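Local coordinates for fatty acid synthase 1, isoform A (PDB 6FN6), which probably builds long-chain saturated fatty acids as a multifunctional NADPH-dependent enzyme, this portion holding its dehydratase, enoylreductase and ketoreductase domains, at residues Thr919-Glu924 with Thr941-Thr946; Ala949-Leu954 with Asn1000-Val1005. All blocks are in the same frame, centred on the assembly; numbering follows the deposited sequence.

Contact 1: residues Thr919-Glu924 with Thr941-Thr946; sequences TYMHPE and TNWLVT
W943 O, in the helix residue whose indole meets M921, accepts a hydrogen bond from T946 OG1 at 2.6 Å. The hydroxyl lies 27° off the carbonyl plane and the C=O...donor angle is 118°; the T946 side chain thus folds back onto a carbonyl of its own last helical turn in helix 935-946. Against this turn lies the loop 919-924, brought closest by M921, where M921 CA lies 6.7 Å from L944 CA. M921 does the touching for the loop. Its CG sits beside the backbone N (chi1 -66°), and further bends at chi2 and chi3 fold the chain so that CG, SD and CE all come up to the helix. L944 CD2 is 3.8 Å from M921 CG and 3.9 Å from M921 SD, the two side chains running slantwise to each other. The same methyl also stands at the edge of the W943 ring, in its plane, so L944 touches both M921 and the indole. Farther along, M921 CE approaches W943 CZ3 at 4.4 Å, obliquely to the ring. Polar ties come from just beyond the helix, where R947 binds T919 O through NH1 and M921 through the backbone. Y927 and L929 of strand 926-930 touch M921 and L944 respectively, while F1154 meets the W943 ring. This part of the ketoreductase domain thus sets the loop leading into strand 926-930 against the end of the following helix. The contact between the two segments is wholly apolar, with methionine, leucine and tryptophan buried, so the attachment depends on shape and on water being kept out, while polar bonds to the loop are made by R947, just beyond the helix.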
# COMPACT_ATOMS: atom_id res chain seq x y z
N THR A 919 -22.83 -37.56 24.15
CA THR A 919 -22.77 -37.59 25.60
C THR A 919 -21.62 -36.74 26.10
O THR A 919 -20.49 -36.87 25.63
CB THR A 919 -22.62 -39.04 26.14
OG1 THR A 919 -23.63 -39.88 25.55
CG2 THR A 919 -22.76 -39.08 27.65
N TYR A 920 -21.91 -35.85 27.04
CA TYR A 920 -20.91 -34.98 27.62
C TYR A 920 -20.64 -35.38 29.07
O TYR A 920 -21.48 -36.00 29.72
CB TYR A 920 -21.36 -33.52 27.55
CG TYR A 920 -21.60 -33.02 26.14
CD1 TYR A 920 -22.81 -33.23 25.50
CD2 TYR A 920 -20.61 -32.32 25.46
CE1 TYR A 920 -23.03 -32.76 24.22
CE2 TYR A 920 -20.82 -31.85 24.18
CZ TYR A 920 -22.03 -32.07 23.56
OH TYR A 920 -22.23 -31.60 22.28
N MET A 921 -19.45 -35.05 29.57
CA MET A 921 -19.13 -35.31 30.96
C MET A 921 -19.80 -34.30 31.88
O MET A 921 -20.20 -33.22 31.46
CB MET A 921 -17.62 -35.30 31.18
CG MET A 921 -16.87 -36.43 30.48
SD MET A 921 -17.54 -38.06 30.87
CE MET A 921 -18.28 -38.50 29.30
N HIS A 922 -19.93 -34.67 33.15
CA HIS A 922 -20.52 -33.80 34.16
C HIS A 922 -19.45 -32.87 34.73
O HIS A 922 -18.41 -33.33 35.21
CB HIS A 922 -21.14 -34.64 35.27
CG HIS A 922 -22.14 -33.91 36.10
ND1 HIS A 922 -21.81 -32.81 36.86
CD2 HIS A 922 -23.47 -34.11 36.28
CE1 HIS A 922 -22.89 -32.36 37.48
NE2 HIS A 922 -23.91 -33.13 37.15
N PRO A 923 -19.69 -31.54 34.69
CA PRO A 923 -18.66 -30.58 35.10
C PRO A 923 -18.45 -30.48 36.61
O PRO A 923 -17.60 -29.71 37.06
CB PRO A 923 -19.18 -29.26 34.54
CG PRO A 923 -20.65 -29.42 34.53
CD PRO A 923 -20.91 -30.86 34.20
N GLU A 924 -19.20 -31.25 37.39
CA GLU A 924 -19.06 -31.23 38.84
C GLU A 924 -18.79 -32.63 39.39
O GLU A 924 -19.02 -32.90 40.57
CB GLU A 924 -20.32 -30.65 39.49
CG GLU A 924 -20.60 -29.21 39.10
CD GLU A 924 -21.83 -28.65 39.79
OE1 GLU A 924 -22.60 -29.44 40.37
OE2 GLU A 924 -22.02 -27.42 39.74
N THR A 941 -7.87 -38.43 28.81
CA THR A 941 -8.12 -37.32 29.72
C THR A 941 -8.46 -36.04 28.96
O THR A 941 -9.43 -35.35 29.29
CB THR A 941 -6.89 -37.05 30.62
OG1 THR A 941 -6.59 -38.23 31.37
CG2 THR A 941 -7.16 -35.90 31.58
N ASN A 942 -7.66 -35.73 27.95
CA ASN A 942 -7.87 -34.54 27.13
C ASN A 942 -9.28 -34.54 26.54
O ASN A 942 -9.99 -33.53 26.59
CB ASN A 942 -6.83 -34.47 26.01
CG ASN A 942 -6.78 -33.11 25.35
OD1 ASN A 942 -6.72 -32.08 26.03
ND2 ASN A 942 -6.81 -33.10 24.03
N TRP A 943 -9.68 -35.67 25.98
CA TRP A 943 -10.99 -35.82 25.37
C TRP A 943 -12.10 -35.55 26.39
O TRP A 943 -13.09 -34.88 26.09
CB TRP A 943 -11.15 -37.22 24.78
CG TRP A 943 -12.41 -37.43 24.00
CD1 TRP A 943 -12.59 -37.22 22.67
CD2 TRP A 943 -13.66 -37.90 24.51
NE1 TRP A 943 -13.87 -37.53 22.31
CE2 TRP A 943 -14.56 -37.95 23.42
CE3 TRP A 943 -14.11 -38.28 25.77
CZ2 TRP A 943 -15.88 -38.37 23.56
CZ3 TRP A 943 -15.43 -38.69 25.91
CH2 TRP A 943 -16.29 -38.73 24.81
N LEU A 944 -11.92 -36.07 27.60
CA LEU A 944 -12.90 -35.88 28.67
C LEU A 944 -13.01 -34.40 29.01
O LEU A 944 -14.09 -33.89 29.31
CB LEU A 944 -12.52 -36.69 29.91
CG LEU A 944 -12.52 -38.22 29.75
CD1 LEU A 944 -11.79 -38.88 30.92
CD2 LEU A 944 -13.94 -38.76 29.65
N VAL A 945 -11.88 -33.70 28.96
CA VAL A 945 -11.84 -32.29 29.29
C VAL A 945 -12.61 -31.49 28.24
O VAL A 945 -13.34 -30.56 28.57
CB VAL A 945 -10.38 -31.80 29.41
CG1 VAL A 945 -10.31 -30.28 29.47
CG2 VAL A 945 -9.73 -32.40 30.64
N THR A 946 -12.44 -31.86 26.97
CA THR A 946 -13.14 -31.20 25.89
C THR A 946 -14.63 -31.52 25.94
O THR A 946 -15.45 -30.80 25.36
CB THR A 946 -12.59 -31.60 24.50
OG1 THR A 946 -12.78 -33.00 24.29
CG2 THR A 946 -11.11 -31.27 24.39

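Contact 2: residues Ala949-Leu954 with Asn1000-Val1005; sequences ARYIVL and NKLALV
Y951 and A1003 bring the two backbones nearest, with their CA atoms 7.1 Å apart: one lies at the start of strand 951-955, the other is the first residue to leave helical geometry after helix 989-1002. Y951 and V953 point toward the helix end, whereas I952 between them points away. A1003 CB lies over one face of the Y951 ring in a CH-pi contact, 4.0 Å from the centroid and 15° off the normal. With chi1 at 180° the L1002 side chain extends away from its own N, which brings L1002 CG obliquely to Y951 CD2 at 4.0 Å, and L1002 CD2 reaches V953 CG2 more loosely at 4.5 Å. N1000, still in the helix, accepts V1005 N, which lies beyond it, through OD1 at 2.9 Å in a nearly straight bond (167°), tying the turn into strand 1005-1011 back to the last helical residues. A serine at Y951 would lack the ring, and A1003 CB and L1002 CG would probably lose the apolar surface they rest on. In this Rossmann-type ketoreductase domain the helix end therefore meets the strand through dispersion and CH-pi contact, while the turn's polar bond is made locally.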
# COMPACT_ATOMS: atom_id res chain seq x y z
N ALA A 949 -15.32 -32.43 31.34
CA ALA A 949 -14.75 -32.89 32.61
C ALA A 949 -13.89 -31.78 33.21
O ALA A 949 -13.10 -31.15 32.51
CB ALA A 949 -13.94 -34.15 32.40
N ARG A 950 -14.06 -31.54 34.50
CA ARG A 950 -13.34 -30.46 35.18
C ARG A 950 -12.64 -30.94 36.45
O ARG A 950 -12.03 -30.14 37.17
CB ARG A 950 -14.30 -29.32 35.51
CG ARG A 950 -14.81 -28.56 34.28
CD ARG A 950 -13.71 -27.76 33.61
NE ARG A 950 -14.17 -27.08 32.40
CZ ARG A 950 -14.24 -27.64 31.20
NH1 ARG A 950 -14.67 -26.93 30.17
NH2 ARG A 950 -13.88 -28.90 31.02
N TYR A 951 -12.72 -32.23 36.72
CA TYR A 951 -12.01 -32.84 37.84
C TYR A 951 -11.41 -34.17 37.39
O TYR A 951 -12.13 -35.11 37.07
CB TYR A 951 -12.93 -33.05 39.03
CG TYR A 951 -13.48 -31.77 39.63
CD1 TYR A 951 -14.70 -31.26 39.21
CD2 TYR A 951 -12.78 -31.09 40.61
CE1 TYR A 951 -15.20 -30.09 39.75
CE2 TYR A 951 -13.28 -29.92 41.16
CZ TYR A 951 -14.49 -29.43 40.73
OH TYR A 951 -14.99 -28.27 41.27
N ILE A 952 -10.08 -34.22 37.36
CA ILE A 952 -9.37 -35.39 36.84
C ILE A 952 -8.46 -35.97 37.90
O ILE A 952 -7.70 -35.25 38.56
CB ILE A 952 -8.57 -35.02 35.57
CG1 ILE A 952 -9.50 -34.56 34.45
CG2 ILE A 952 -7.70 -36.20 35.12
CD1 ILE A 952 -10.44 -35.63 33.92
N VAL A 953 -8.52 -37.29 38.06
CA VAL A 953 -7.60 -38.01 38.94
C VAL A 953 -6.84 -39.05 38.12
O VAL A 953 -7.43 -39.93 37.51
CB VAL A 953 -8.35 -38.67 40.11
CG1 VAL A 953 -7.37 -39.35 41.04
CG2 VAL A 953 -9.18 -37.64 40.86
N LEU A 954 -5.52 -38.93 38.13
CA LEU A 954 -4.66 -39.87 37.42
C LEU A 954 -3.82 -40.66 38.41
O LEU A 954 -3.11 -40.08 39.23
CB LEU A 954 -3.75 -39.13 36.43
CG LEU A 954 -4.42 -38.14 35.47
CD1 LEU A 954 -3.36 -37.38 34.68
CD2 LEU A 954 -5.37 -38.86 34.52
N ASN A 1000 -13.79 -39.00 45.67
CA ASN A 1000 -15.20 -38.68 45.84
C ASN A 1000 -15.34 -37.38 46.63
O ASN A 1000 -16.25 -36.59 46.38
CB ASN A 1000 -15.94 -39.81 46.55
CG ASN A 1000 -17.37 -39.97 46.07
OD1 ASN A 1000 -17.65 -39.82 44.88
ND2 ASN A 1000 -18.28 -40.25 46.99
N LYS A 1001 -14.45 -37.16 47.60
CA LYS A 1001 -14.49 -35.95 48.42
C LYS A 1001 -14.06 -34.72 47.62
O LYS A 1001 -14.53 -33.61 47.90
CB LYS A 1001 -13.59 -36.11 49.65
CG LYS A 1001 -14.09 -37.13 50.67
CD LYS A 1001 -15.42 -36.71 51.30
CE LYS A 1001 -15.93 -37.76 52.28
NZ LYS A 1001 -15.11 -37.83 53.53
N LEU A 1002 -13.16 -34.89 46.66
CA LEU A 1002 -12.83 -33.81 45.74
C LEU A 1002 -14.09 -33.40 44.99
O LEU A 1002 -14.51 -32.25 45.02
CB LEU A 1002 -11.74 -34.23 44.76
CG LEU A 1002 -11.31 -33.17 43.74
CD1 LEU A 1002 -10.71 -31.96 44.43
CD2 LEU A 1002 -10.34 -33.74 42.72
N ALA A 1003 -14.68 -34.39 44.32
CA ALA A 1003 -15.95 -34.23 43.63
C ALA A 1003 -16.50 -35.62 43.38
O ALA A 1003 -15.74 -36.56 43.14
CB ALA A 1003 -15.77 -33.48 42.32
N LEU A 1004 -17.82 -35.76 43.45
CA LEU A 1004 -18.44 -37.07 43.31
C LEU A 1004 -18.00 -37.73 42.01
O LEU A 1004 -18.09 -37.14 40.93
CB LEU A 1004 -19.96 -36.95 43.36
CG LEU A 1004 -20.50 -36.38 44.68
CD1 LEU A 1004 -22.01 -36.24 44.63
CD2 LEU A 1004 -20.09 -37.23 45.87
N VAL A 1005 -17.52 -38.97 42.13
CA VAL A 1005 -16.99 -39.72 41.00
C VAL A 1005 -18.09 -40.01 39.98
O VAL A 1005 -19.15 -40.53 40.33
CB VAL A 1005 -16.32 -41.02 41.47
CG1 VAL A 1005 -15.78 -41.82 40.29
CG2 VAL A 1005 -15.22 -40.72 42.46

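The two contacts follow each other along the chain, contact 1 closing before contact 2 opens, and their centres lie 11 Å apart in the ketoreductase domain. Helix 935-946 supplies one side of contact 1 and is followed, after a short loop, by strand 951-955 of contact 2. The connection is held by probable hydrogen bonds from A949 N to L944 O (2.8 Å) and from R950 NH2 to V945 O, and T941 packs on I952 and L954. Strand 951-955 lies between 926-930 and 978-982 in parallel order, with helices 935-946 and 989-1002 packed on its two faces. Together the contacts join successive strand and helix elements of the Rossmann-type fold, away from the predicted dehydratase active-site residues.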